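Local atomic coordinates of uncharacterized protein (Acinetobacter baumannii, PDB entry 4PUX), a protein that is of unknown function but folds into an antiparallel beta-barrel of the DUF3237 family. Residues I41-G46 against G55-N60; A87-Q92 against F126-P131; F120-Q125 against V152-Y157. All coordinates share one frame; numbering follows the deposited sequence. Where two conformers were deposited one is given.

Contact 1. Residues I41-G46 against G55-N60; sequences IPITGG and GRILNN
Ile57 N donates to Gly46 O across a beta hairpin made by strands 36-49 and 54-67. The bond is 2.9 Å from Ile57 N to Gly46 O and nearly straight, 172° at the hydrogen. The same oxygen also takes a CA-H...O contact from Arg56. At the other end of the contact, the backbone N of Asn60 makes a weak bond of 3.4 Å to Ile43 O. Between these two bonds regular pairing is interrupted, and CA-H...O contacts face the carbonyls. Gly45 CA approaches Ile57 O at 3.2 Å, and Asn59 CA approaches Thr44 O.

Asn59 lays its side chain along Thr44. Asn59 CB lies 3.4 Å from Thr44 O. With CG anti to the backbone N (chi1 -173°), the amide turns back along Thr44, and Asn59 OD1 comes 3.6 Å from Thr44 CA. Thr44 OG1 bonds to the backbone N of Asn23. The guanidinium of Arg56 leads away from the hairpin partner to a salt bridge with Glu82, and Leu58 CD2 lies over one of its faces.

On the buried side, Ile43 and Ile57 meet through their CG2 methyls, and both also touch Val20 of strand 12-21. Ile57 additionally lies over the glycine backbone, with Ile57 CG2 3.6 Å from Gly45 O.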
ATOM      1  N   ILE A  41      -6.750   5.312   9.605  1.00  8.85           N
ATOM      2  CA  ILE A  41      -5.939   4.209  10.140  1.00 10.47           C
ATOM      3  C   ILE A  41      -4.468   4.680  10.335  1.00  9.33           C
ATOM      4  O   ILE A  41      -3.727   4.838   9.339  1.00  8.97           O
ATOM      5  CB  ILE A  41      -5.964   3.014   9.164  1.00 10.29           C
ATOM      6  CG1 ILE A  41      -7.399   2.590   8.819  1.00 11.60           C
ATOM      7  CG2 ILE A  41      -5.104   1.841   9.699  1.00 12.66           C
ATOM      8  CD1 ILE A  41      -7.525   1.740   7.596  1.00 16.20           C
ATOM      9  N   PRO A  42      -4.092   5.076  11.555  1.00 10.38           N
ATOM     10  CA  PRO A  42      -2.717   5.556  11.789  1.00 10.52           C
ATOM     11  C   PRO A  42      -1.609   4.591  11.412  1.00  9.47           C
ATOM     12  O   PRO A  42      -1.690   3.404  11.690  1.00 11.52           O
ATOM     13  CB  PRO A  42      -2.691   5.863  13.287  1.00 14.03           C
ATOM     14  CG  PRO A  42      -4.079   6.133  13.644  1.00 14.43           C
ATOM     15  CD  PRO A  42      -4.851   5.090  12.822  1.00 11.36           C
ATOM     16  N   ILE A  43      -0.588   5.153  10.770  1.00 10.13           N
ATOM     17  CA  ILE A  43       0.654   4.440  10.473  1.00  9.27           C
ATOM     18  C   ILE A  43       1.694   4.811  11.535  1.00 11.20           C
ATOM     19  O   ILE A  43       2.096   5.959  11.636  1.00 14.09           O
ATOM     20  CB  ILE A  43       1.164   4.762   9.037  1.00  9.34           C
ATOM     21  CG1 ILE A  43       0.160   4.162   8.018  1.00  9.64           C
ATOM     22  CG2 ILE A  43       2.634   4.286   8.850  1.00 11.79           C
ATOM     23  CD1 ILE A  43       0.316   4.713   6.629  1.00 11.47           C
ATOM     24  N   THR A  44       2.119   3.817  12.334  1.00  9.99           N
ATOM     25  CA  THR A  44       2.929   4.089  13.524  1.00  9.57           C
ATOM     26  C   THR A  44       4.406   3.775  13.383  1.00 10.64           C
ATOM     27  O   THR A  44       5.232   4.197  14.220  1.00 13.44           O
ATOM     28  CB  THR A  44       2.321   3.305  14.748  1.00 10.98           C
ATOM     29  OG1 THR A  44       2.316   1.900  14.478  1.00 11.45           O
ATOM     30  CG2 THR A  44       0.886   3.792  15.017  1.00 12.58           C
ATOM     31  N   GLY A  45       4.755   3.052  12.324  1.00  9.77           N
ATOM     32  CA  GLY A  45       6.141   2.651  12.077  1.00 11.08           C
ATOM     33  C   GLY A  45       6.197   1.499  11.082  1.00 10.20           C
ATOM     34  O   GLY A  45       5.238   1.246  10.351  1.00 10.24           O
ATOM     35  N   GLY A  46       7.342   0.825  11.058  1.00 10.84           N
ATOM     36  CA  GLY A  46       7.579  -0.296  10.192  1.00 12.29           C
ATOM     37  C   GLY A  46       8.954  -0.253   9.570  1.00  9.21           C
ATOM     38  O   GLY A  46       9.827   0.475  10.037  1.00  9.66           O
ATOM     39  N   GLY A  55      15.573   0.718   5.338  1.00  8.77           N
ATOM     40  CA  GLY A  55      15.322   1.657   6.427  1.00  9.65           C
ATOM     41  C   GLY A  55      14.064   1.378   7.225  1.00  9.56           C
ATOM     42  O   GLY A  55      13.599   0.229   7.304  1.00 10.20           O
ATOM     43  N   ARG A  56      13.531   2.431   7.838  1.00  9.31           N
ATOM     44  CA  ARG A  56      12.360   2.328   8.706  1.00 10.55           C
ATOM     45  C   ARG A  56      11.293   3.370   8.342  1.00  9.06           C
ATOM     46  O   ARG A  56      11.573   4.414   7.705  1.00  9.92           O
ATOM     47  CB  ARG A  56      12.725   2.443  10.192  1.00 11.86           C
ATOM     48  CG  ARG A  56      13.146   3.813  10.661  1.00 12.26           C
ATOM     49  CD  ARG A  56      13.592   3.762  12.131  1.00 12.87           C
ATOM     50  NE  ARG A  56      14.002   5.093  12.584  1.00 13.17           N
ATOM     51  CZ  ARG A  56      13.692   5.665  13.731  1.00 15.41           C
ATOM     52  NH1 ARG A  56      13.059   4.986  14.677  1.00 22.59           N
ATOM     53  NH2 ARG A  56      14.125   6.912  13.980  1.00 13.35           N
ATOM     54  N   ILE A  57      10.067   3.045   8.719  1.00 10.08           N
ATOM     55  CA  ILE A  57       8.936   3.936   8.594  1.00  9.05           C
ATOM     56  C   ILE A  57       8.812   4.673   9.914  1.00  9.82           C
ATOM     57  O   ILE A  57       8.818   4.066  10.974  1.00  9.68           O
ATOM     58  CB  ILE A  57       7.637   3.143   8.238  1.00  9.08           C
ATOM     59  CG1 ILE A  57       7.794   2.480   6.866  1.00 12.24           C
ATOM     60  CG2 ILE A  57       6.376   4.008   8.292  1.00 10.04           C
ATOM     61  CD1 ILE A  57       6.783   1.382   6.591  1.00 11.50           C
ATOM     62  N   LEU A  58       8.602   5.983   9.828  1.00  9.25           N
ATOM     63  CA  LEU A  58       8.484   6.829  11.029  1.00 10.63           C
ATOM     64  C   LEU A  58       7.027   6.820  11.561  1.00  9.70           C
ATOM     65  O   LEU A  58       6.106   6.316  10.893  1.00 10.44           O
ATOM     66  CB  LEU A  58       9.012   8.254  10.737  1.00 10.27           C
ATOM     67  CG  LEU A  58      10.466   8.305  10.284  1.00 10.36           C
ATOM     68  CD1 LEU A  58      10.878   9.774  10.081  1.00 11.84           C
ATOM     69  CD2 LEU A  58      11.417   7.634  11.295  1.00 12.88           C
ATOM     70  N   ASN A  59       6.808   7.399  12.749  1.00 11.56           N
ATOM     71  CA  ASN A  59       5.475   7.529  13.315  1.00 11.51           C
ATOM     72  C   ASN A  59       4.841   8.829  12.779  1.00 10.43           C
ATOM     73  O   ASN A  59       4.976   9.898  13.357  1.00 13.14           O
ATOM     74  CB  ASN A  59       5.540   7.496  14.850  1.00 13.83           C
ATOM     75  CG  ASN A  59       4.168   7.448  15.489  1.00 16.39           C
ATOM     76  OD1 ASN A  59       3.145   7.494  14.811  1.00 16.08           O
ATOM     77  ND2 ASN A  59       4.140   7.333  16.784  1.00 26.26           N
ATOM     78  N   ASN A  60       4.133   8.696  11.653  1.00  9.93           N
ATOM     79  CA  ASN A  60       3.557   9.816  10.915  1.00 10.06           C
ATOM     80  C   ASN A  60       2.544   9.284   9.893  1.00  9.91           C
ATOM     81  O   ASN A  60       2.789   8.248   9.200  1.00 11.64           O
ATOM     82  CB  ASN A  60       4.637  10.582  10.147  1.00 12.38           C
ATOM     83  CG  ASN A  60       4.049  11.631   9.190  1.00 12.51           C
ATOM     84  OD1 ASN A  60       3.546  12.712   9.589  1.00 17.29           O
ATOM     85  ND2 ASN A  60       4.100  11.325   7.953  1.00 10.25           N
TER

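Contact 2. Residues A87-Q92 against F126-P131; sequences ALIYLQ and FETSSP. With EDO (1,2-ethanediol), chain E.
Thr128 OG1 sits between two backbone groups, one from each segment. Thr128 OG1 donates to Leu88 O at 2.9 Å, from above the carbonyl plane. It also accepts from the backbone N of Ser130, at 3.3 Å from Ser130 N to Thr128 OG1, which makes an ST turn. The hydroxyl lies anti to the backbone N of Thr128 (chi1 -174°), on the side facing strand 88-99. Thr128 thus extends the pairing by a side-chain bond beyond the last backbone pair.

That pair is Tyr90 with Glu127, which is hydrogen-bonded in both directions. Tyr90 N reaches Glu127 O at 2.9 Å, and Glu127 N reaches Tyr90 O at the same length. The two side chains run side by side. The carboxylate meets the edge of the tyrosine ring, with Glu127 CD 3.8 Å from Tyr90 CD2, and the two planes are turned 75° apart. A water joins Glu127 OE2 to Gln92 OE1.

Ile89, Leu91 and Phe126 form an apolar patch on the other face. Ile89 CG2 meets the edge of the Phe126 ring, 3.9 Å from Phe126 CD2. Leu91 CD1 makes an off-centre CH-pi contact with the same ring, 4.2 Å from its centroid. Farther along, Ala87 CB packs on Ser130 CB, and Ser130 OG bonds an ethanediol, probably from the crystallisation liquor.

Side chains pointing alternately outward and inward are characteristic of antiparallel strands in a beta-barrel wall.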
ATOM      1  N   ALA A  87      18.387   9.497   4.791  1.00 10.79           N
ATOM      2  CA  ALA A  87      17.538  10.274   3.879  1.00 10.19           C
ATOM      3  C   ALA A  87      16.044  10.139   4.254  1.00 11.35           C
ATOM      4  O   ALA A  87      15.614   9.079   4.741  1.00 10.65           O
ATOM      5  CB  ALA A  87      17.742   9.804   2.433  1.00 11.74           C
ATOM      6  N   LEU A  88      15.319  11.244   4.146  1.00  9.60           N
ATOM      7  CA  LEU A  88      13.855  11.259   4.322  1.00  9.12           C
ATOM      8  C   LEU A  88      13.151  11.187   2.979  1.00  9.02           C
ATOM      9  O   LEU A  88      13.513  11.939   2.026  1.00 10.05           O
ATOM     10  CB  LEU A  88      13.392  12.487   5.100  1.00 10.06           C
ATOM     11  CG  LEU A  88      13.931  12.602   6.509  1.00 11.85           C
ATOM     12  CD1 LEU A  88      13.608  13.982   7.119  1.00 14.17           C
ATOM     13  CD2 LEU A  88      13.377  11.473   7.432  1.00 13.87           C
ATOM     14  N   ILE A  89      12.146  10.322   2.894  1.00  8.71           N
ATOM     15  CA  ILE A  89      11.352  10.131   1.684  1.00  9.12           C
ATOM     16  C   ILE A  89       9.856  10.125   2.020  1.00  7.62           C
ATOM     17  O   ILE A  89       9.403   9.278   2.791  1.00  9.04           O
ATOM     18  CB  ILE A  89      11.707   8.831   0.913  1.00  9.00           C
ATOM     19  CG1 ILE A  89      13.242   8.636   0.740  1.00  9.47           C
ATOM     20  CG2 ILE A  89      10.892   8.727  -0.397  1.00  9.41           C
ATOM     21  CD1 ILE A  89      13.639   7.292   0.196  1.00 10.29           C
ATOM     22  N   TYR A  90       9.143  11.120   1.533  1.00  9.20           N
ATOM     23  CA  TYR A  90       7.672  11.245   1.687  1.00  8.88           C
ATOM     24  C   TYR A  90       6.984  10.309   0.687  1.00  7.97           C
ATOM     25  O   TYR A  90       7.286  10.358  -0.518  1.00  8.70           O
ATOM     26  CB  TYR A  90       7.264  12.718   1.471  1.00  8.85           C
ATOM     27  CG  TYR A  90       5.792  12.985   1.198  1.00  8.00           C
ATOM     28  CD1 TYR A  90       4.767  12.333   1.923  1.00  8.53           C
ATOM     29  CD2 TYR A  90       5.433  14.000   0.311  1.00  8.50           C
ATOM     30  CE1 TYR A  90       3.415  12.589   1.639  1.00  8.74           C
ATOM     31  CE2 TYR A  90       4.093  14.284   0.032  1.00  7.90           C
ATOM     32  CZ  TYR A  90       3.090  13.629   0.759  1.00  7.85           C
ATOM     33  OH  TYR A  90       1.746  13.843   0.527  1.00 10.10           O
ATOM     34  N   LEU A  91       6.171   9.378   1.200  1.00  7.63           N
ATOM     35  CA  LEU A  91       5.499   8.374   0.388  1.00  8.39           C
ATOM     36  C   LEU A  91       3.972   8.601   0.418  1.00  8.85           C
ATOM     37  O   LEU A  91       3.374   8.770   1.515  1.00  9.25           O
ATOM     38  CB  LEU A  91       5.868   6.953   0.929  1.00  8.83           C
ATOM     39  CG  LEU A  91       5.193   5.750   0.239  1.00  9.07           C
ATOM     40  CD1 LEU A  91       5.482   5.708  -1.233  1.00 10.30           C
ATOM     41  CD2 LEU A  91       5.620   4.436   0.924  1.00 11.20           C
ATOM     42  N   GLN A  92       3.357   8.465  -0.758  1.00  8.96           N
ATOM     43  CA  GLN A  92       1.895   8.418  -0.958  1.00  8.88           C
ATOM     44  C   GLN A  92       1.565   7.105  -1.682  1.00  9.24           C
ATOM     45  O   GLN A  92       2.170   6.804  -2.712  1.00 10.96           O
ATOM     46  CB  GLN A  92       1.401   9.597  -1.797  1.00  9.95           C
ATOM     47  CG  GLN A  92       1.615  10.959  -1.146  1.00 10.87           C
ATOM     48  CD  GLN A  92       1.509  12.107  -2.127  1.00 12.02           C
ATOM     49  OE1 GLN A  92       2.536  12.565  -2.720  1.00 14.62           O
ATOM     50  NE2 GLN A  92       0.299  12.476  -2.432  1.00 11.25           N
ATOM     51  N   PHE A 126       6.792   8.949  -4.645  1.00  9.96           N
ATOM     52  CA  PHE A 126       7.875   9.331  -3.714  1.00  8.58           C
ATOM     53  C   PHE A 126       8.305  10.781  -3.866  1.00  8.41           C
ATOM     54  O   PHE A 126       8.348  11.298  -4.980  1.00 11.18           O
ATOM     55  CB  PHE A 126       9.093   8.470  -3.977  1.00 10.34           C
ATOM     56  CG  PHE A 126       8.850   6.983  -3.952  1.00 11.05           C
ATOM     57  CD1 PHE A 126       8.526   6.289  -5.130  1.00 13.56           C
ATOM     58  CD2 PHE A 126       9.014   6.247  -2.765  1.00 12.23           C
ATOM     59  CE1 PHE A 126       8.388   4.876  -5.114  1.00 13.94           C
ATOM     60  CE2 PHE A 126       8.856   4.857  -2.747  1.00 12.82           C
ATOM     61  CZ  PHE A 126       8.501   4.173  -3.931  1.00 12.16           C
ATOM     62  N   GLU A 127       8.849  11.371  -2.785  1.00 10.35           N
ATOM     63  CA  GLU A 127       9.447  12.718  -2.803  1.00  9.78           C
ATOM     64  C   GLU A 127      10.634  12.739  -1.864  1.00  9.93           C
ATOM     65  O   GLU A 127      10.465  12.480  -0.675  1.00  9.28           O
ATOM     66  CB  GLU A 127       8.533  13.845  -2.344  1.00 13.49           C
ATOM     67  CG  GLU A 127       7.563  14.362  -3.260  1.00 16.57           C
ATOM     68  CD  GLU A 127       6.898  15.682  -2.752  1.00 13.60           C
ATOM     69  OE1 GLU A 127       7.538  16.546  -2.017  1.00 13.24           O
ATOM     70  OE2 GLU A 127       5.772  15.888  -3.209  1.00 16.78           O
ATOM     71  N   THR A 128      11.802  13.046  -2.410  1.00  8.17           N
ATOM     72  CA  THR A 128      13.027  13.193  -1.613  1.00  7.96           C
ATOM     73  C   THR A 128      13.964  14.208  -2.262  1.00  8.41           C
ATOM     74  O   THR A 128      13.961  14.404  -3.484  1.00 10.03           O
ATOM     75  CB  THR A 128      13.718  11.808  -1.430  1.00  7.97           C
ATOM     76  OG1 THR A 128      14.838  11.899  -0.544  1.00  9.30           O
ATOM     77  CG2 THR A 128      14.198  11.244  -2.809  1.00 10.00           C
ATOM     78  N   SER A 129      14.833  14.819  -1.427  1.00  9.55           N
ATOM     79  CA  SER A 129      15.889  15.690  -1.945  1.00 11.01           C
ATOM     80  C   SER A 129      17.268  14.990  -1.973  1.00 10.45           C
ATOM     81  O   SER A 129      18.224  15.572  -2.490  1.00 13.06           O
ATOM     82  CB  SER A 129      16.016  16.963  -1.091  1.00 12.58           C
ATOM     83  OG  SER A 129      16.476  16.681   0.217  1.00 13.02           O
ATOM     84  N   SER A 130      17.354  13.743  -1.488  1.00  9.92           N
ATOM     85  CA  SER A 130      18.645  13.022  -1.451  1.00  9.86           C
ATOM     86  C   SER A 130      19.068  12.626  -2.880  1.00 11.77           C
ATOM     87  O   SER A 130      18.287  11.968  -3.565  1.00 11.82           O
ATOM     88  CB  SER A 130      18.531  11.746  -0.638  1.00 11.50           C
ATOM     89  OG  SER A 130      19.660  10.906  -0.875  1.00 14.40           O
ATOM     90  N   PRO A 131      20.289  12.972  -3.314  1.00 13.49           N
ATOM     91  CA  PRO A 131      20.703  12.573  -4.670  1.00 15.23           C
ATOM     92  C   PRO A 131      20.740  11.056  -4.887  1.00 14.40           C
ATOM     93  O   PRO A 131      20.523  10.589  -5.990  1.00 15.03           O
ATOM     94  CB  PRO A 131      22.089  13.183  -4.796  1.00 17.21           C
ATOM     95  CG  PRO A 131      22.064  14.372  -3.901  1.00 18.69           C
ATOM     96  CD  PRO A 131      21.239  13.931  -2.717  1.00 13.86           C
TER
HETATM   97  C1  EDO E 204      21.502  10.779   2.250  1.00 43.11           C
HETATM   98  O1  EDO E 204      21.136  11.680   1.206  1.00 42.71           O
HETATM   99  C2  EDO E 204      21.633   9.407   1.628  1.00 39.11           C
HETATM  100  O2  EDO E 204      22.920   9.274   0.994  1.00 53.57           O
HETATM  101  O   HOH W   1       2.715  15.353  -3.907  1.00 23.61           O

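Contact 3. Residues F120-Q125 against V152-Y157; sequences FKITMQ and VIYDAY
Ile122 and Tyr154 meet at the middle of this contact. The CD1 methyl of Ile122 stands over the centre of the Tyr154 ring, 3.9 Å from the centroid and 10° off the normal, in a CH-pi contact. The two side chains cross at about a right angle. Tyr154 CG lies between its backbone N and carbonyl carbon (chi1 68°), and the ring extends into the barrel with one face toward Ile122.

Met124, present as selenomethionine, packs closely at one end. Its chain bends at chi3 (71°), which brings Met124 CE to the edge of the ring, in its plane, 3.6 Å from Tyr154 CE1. The selenium is oblique to the ring in a Met-aromatic contact. Met124 SE also lies 3.6 Å from Ala156 CB. The phenol oxygen of Tyr154 makes a hydrogen bond with the hydroxyl of Tyr79. That bond and a ring stack with Phe18 would limit movement of the ring.

The other end is looser. There Phe120 CE2 and Val152 CG1 meet at 3.9 Å, with the methyl oblique to the ring, and this is the single residue pair in touch. Val152 is partly exposed. Lys121, Thr123 and Gln125 alternate with the inward residues and belong to the outer, solvent-facing side of their strand.

The segments are not sheet neighbours. Their axes pass 8.7 Å apart, and the side chains meet on the inner face of the wall, across strand 141-147. That strand lies between them in the sheet, pairing with both. Strand 12-21 flanks 151-159 on its other side, and strand 88-99 flanks 118-127.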
ATOM      1  N   PHE A 120      -5.291  -6.893  -3.449  1.00  9.70           N
ATOM      2  CA  PHE A 120      -4.795  -5.744  -2.651  1.00 10.21           C
ATOM      3  C   PHE A 120      -3.534  -5.255  -3.364  1.00  9.60           C
ATOM      4  O   PHE A 120      -2.428  -5.765  -3.137  1.00 10.95           O
ATOM      5  CB  PHE A 120      -4.583  -6.182  -1.200  1.00 10.39           C
ATOM      6  CG  PHE A 120      -4.214  -5.081  -0.217  1.00 10.35           C
ATOM      7  CD1 PHE A 120      -4.210  -3.719  -0.555  1.00 11.23           C
ATOM      8  CD2 PHE A 120      -3.969  -5.441   1.116  1.00 11.68           C
ATOM      9  CE1 PHE A 120      -3.888  -2.757   0.406  1.00 13.69           C
ATOM     10  CE2 PHE A 120      -3.630  -4.485   2.056  1.00 13.05           C
ATOM     11  CZ  PHE A 120      -3.621  -3.145   1.702  1.00 14.68           C
ATOM     12  N   LYS A 121      -3.719  -4.233  -4.191  1.00  9.80           N
ATOM     13  CA  LYS A 121      -2.683  -3.664  -5.063  1.00 10.12           C
ATOM     14  C   LYS A 121      -2.678  -2.149  -4.919  1.00  9.30           C
ATOM     15  O   LYS A 121      -3.729  -1.520  -4.742  1.00  9.10           O
ATOM     16  CB  LYS A 121      -2.851  -4.081  -6.554  1.00 11.45           C
ATOM     17  CG  LYS A 121      -3.010  -5.591  -6.817  1.00 15.73           C
ATOM     18  CD  LYS A 121      -1.810  -6.348  -6.380  1.00 20.27           C
ATOM     19  CE  LYS A 121      -1.574  -7.653  -7.126  1.00 26.98           C
ATOM     20  NZ  LYS A 121      -2.235  -8.772  -6.465  1.00 28.42           N
ATOM     21  N   ILE A 122      -1.472  -1.569  -4.989  1.00  9.96           N
ATOM     22  CA  ILE A 122      -1.288  -0.138  -4.847  1.00  8.74           C
ATOM     23  C   ILE A 122      -0.348   0.460  -5.909  1.00  7.57           C
ATOM     24  O   ILE A 122       0.502  -0.247  -6.482  1.00  9.59           O
ATOM     25  CB  ILE A 122      -0.734   0.226  -3.431  1.00 10.15           C
ATOM     26  CG1 ILE A 122       0.592  -0.507  -3.136  1.00 10.73           C
ATOM     27  CG2 ILE A 122      -1.767  -0.105  -2.364  1.00 11.38           C
ATOM     28  CD1 ILE A 122       1.322  -0.017  -1.886  1.00 12.26           C
ATOM     29  N   THR A 123      -0.481   1.775  -6.096  1.00  9.04           N
ATOM     30  CA  THR A 123       0.518   2.624  -6.784  1.00  9.62           C
ATOM     31  C   THR A 123       1.244   3.470  -5.731  1.00  8.63           C
ATOM     32  O   THR A 123       0.680   3.734  -4.639  1.00 10.15           O
ATOM     33  CB  THR A 123      -0.115   3.537  -7.851  1.00 12.03           C
ATOM     34  OG1 THR A 123      -1.033   4.449  -7.235  1.00 14.13           O
ATOM     35  CG2 THR A 123      -0.849   2.716  -8.891  1.00 13.63           C
HETATM   36  N   MSE A 124       2.463   3.875  -6.047  1.00  8.43           N
HETATM   37  CA  MSE A 124       3.337   4.544  -5.097  1.00  7.91           C
HETATM   38  C   MSE A 124       3.946   5.811  -5.733  1.00  9.08           C
HETATM   39  O   MSE A 124       4.439   5.752  -6.848  1.00 11.39           O
HETATM   40  CB  MSE A 124       4.487   3.589  -4.678  1.00 10.16           C
HETATM   41  CG  MSE A 124       4.017   2.257  -4.132  1.00 11.62           C
HETATM   42 SE   MSE A 124       5.461   1.024  -3.757  0.75  9.07          SE
HETATM   43  CE  MSE A 124       6.283   1.830  -2.209  1.00 10.19           C
ATOM     44  N   GLN A 125       4.018   6.895  -4.944  1.00  8.94           N
ATOM     45  CA  GLN A 125       4.612   8.172  -5.352  1.00  9.09           C
ATOM     46  C   GLN A 125       5.576   8.634  -4.258  1.00  9.28           C
ATOM     47  O   GLN A 125       5.200   8.657  -3.057  1.00  9.44           O
ATOM     48  CB  GLN A 125       3.521   9.221  -5.540  1.00 11.04           C
ATOM     49  CG  GLN A 125       4.020  10.558  -5.979  1.00 15.86           C
ATOM     50  CD  GLN A 125       2.892  11.538  -6.221  1.00 17.67           C
ATOM     51  OE1 GLN A 125       1.689  11.198  -6.172  1.00 23.04           O
ATOM     52  NE2 GLN A 125       3.260  12.744  -6.488  1.00 25.46           N
ATOM     53  N   VAL A 152       0.319  -4.182   7.446  1.00  9.78           N
ATOM     54  CA  VAL A 152       0.268  -4.489   6.015  1.00 11.63           C
ATOM     55  C   VAL A 152       1.697  -4.805   5.536  1.00 11.41           C
ATOM     56  O   VAL A 152       2.652  -4.057   5.818  1.00 12.64           O
ATOM     57  CB  VAL A 152      -0.295  -3.305   5.194  1.00 13.90           C
ATOM     58  CG1 VAL A 152      -0.189  -3.579   3.674  1.00 13.48           C
ATOM     59  CG2 VAL A 152      -1.737  -3.046   5.584  1.00 15.11           C
ATOM     60  N   ILE A 153       1.840  -5.928   4.862  1.00 11.99           N
ATOM     61  CA  ILE A 153       3.096  -6.353   4.238  0.70 12.11           C
ATOM     62  C   ILE A 153       2.929  -6.218   2.731  1.00 10.40           C
ATOM     63  O   ILE A 153       1.908  -6.676   2.174  1.00 12.67           O
ATOM     64  CB  ILE A 153       3.389  -7.868   4.504  0.70 14.90           C
ATOM     65  CG1 ILE A 153       3.257  -8.211   5.993  0.70 19.89           C
ATOM     66  CG2 ILE A 153       4.775  -8.269   3.937  0.70 15.39           C
ATOM     67  CD1 ILE A 153       4.219  -7.517   6.864  0.70 23.86           C
ATOM     68  N   TYR A 154       3.889  -5.615   2.045  1.00 11.11           N
ATOM     69  CA  TYR A 154       3.825  -5.554   0.581  1.00 11.27           C
ATOM     70  C   TYR A 154       5.176  -5.564  -0.094  1.00  9.21           C
ATOM     71  O   TYR A 154       6.189  -5.133   0.486  1.00 10.54           O
ATOM     72  CB  TYR A 154       2.989  -4.354   0.120  1.00 10.05           C
ATOM     73  CG  TYR A 154       3.529  -2.924   0.374  1.00  9.73           C
ATOM     74  CD1 TYR A 154       4.409  -2.292  -0.560  1.00  8.99           C
ATOM     75  CD2 TYR A 154       3.079  -2.174   1.436  1.00 10.30           C
ATOM     76  CE1 TYR A 154       4.810  -0.970  -0.424  1.00 10.50           C
ATOM     77  CE2 TYR A 154       3.469  -0.863   1.601  1.00 10.11           C
ATOM     78  CZ  TYR A 154       4.326  -0.250   0.663  1.00  9.01           C
ATOM     79  OH  TYR A 154       4.704   1.071   0.855  1.00 10.40           O
ATOM     80  N   ASP A 155       5.204  -6.137  -1.277  1.00 10.04           N
ATOM     81  CA  ASP A 155       6.370  -6.122  -2.154  1.00 10.12           C
ATOM     82  C   ASP A 155       6.239  -4.937  -3.135  1.00  9.79           C
ATOM     83  O   ASP A 155       5.243  -4.842  -3.872  1.00 10.52           O
ATOM     84  CB  ASP A 155       6.456  -7.425  -2.962  1.00 13.20           C
ATOM     85  CG  ASP A 155       6.715  -8.652  -2.110  1.00 15.46           C
ATOM     86  OD1 ASP A 155       7.342  -8.549  -1.035  1.00 17.30           O
ATOM     87  OD2 ASP A 155       6.295  -9.739  -2.533  1.00 20.40           O
ATOM     88  N   ALA A 156       7.180  -4.016  -3.070  1.00 10.73           N
ATOM     89  CA  ALA A 156       7.254  -2.860  -3.963  1.00  9.81           C
ATOM     90  C   ALA A 156       8.152  -3.123  -5.168  1.00  9.48           C
ATOM     91  O   ALA A 156       9.220  -3.750  -5.024  1.00  9.75           O
ATOM     92  CB  ALA A 156       7.755  -1.653  -3.216  1.00 11.50           C
ATOM     93  N   TYR A 157       7.726  -2.613  -6.320  1.00  9.44           N
ATOM     94  CA  TYR A 157       8.445  -2.708  -7.605  1.00  8.74           C
ATOM     95  C   TYR A 157       8.435  -1.354  -8.314  1.00 10.12           C
ATOM     96  O   TYR A 157       7.428  -0.633  -8.253  1.00 12.57           O
ATOM     97  CB  TYR A 157       7.775  -3.723  -8.541  1.00 10.60           C
ATOM     98  CG  TYR A 157       7.586  -5.113  -7.951  1.00 11.63           C
ATOM     99  CD1 TYR A 157       6.511  -5.403  -7.098  1.00 11.39           C
ATOM    100  CD2 TYR A 157       8.472  -6.164  -8.275  1.00 12.37           C
ATOM    101  CE1 TYR A 157       6.348  -6.654  -6.570  1.00 12.69           C
ATOM    102  CE2 TYR A 157       8.295  -7.427  -7.743  1.00 15.25           C
ATOM    103  CZ  TYR A 157       7.235  -7.673  -6.909  1.00 15.77           C
ATOM    104  OH  TYR A 157       7.050  -8.940  -6.401  1.00 19.40           O
TER

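From the N terminus, contact 1 comes first. It closes the short hairpin between strands 36-49 and 54-67 before the other two contacts open. Contact 2 then joins strand 88-99 to the end of strand 118-127, closing a loop that includes helix 101-108. Contact 3 opens at 120-125, before contact 2 closes at 126-131, and closes at 152-157, so the two cross. Gln92 O and Gln125 N probably share a hydrogen bond where they adjoin, and Leu91 packs on Met124 and Tyr154. Contact 1 touches contact 2 through Leu58 and Leu88. Contacts 1 and 2 tie neighbouring strands of the wall, whereas contact 3 joins second-neighbour strands through side chains on the inner face.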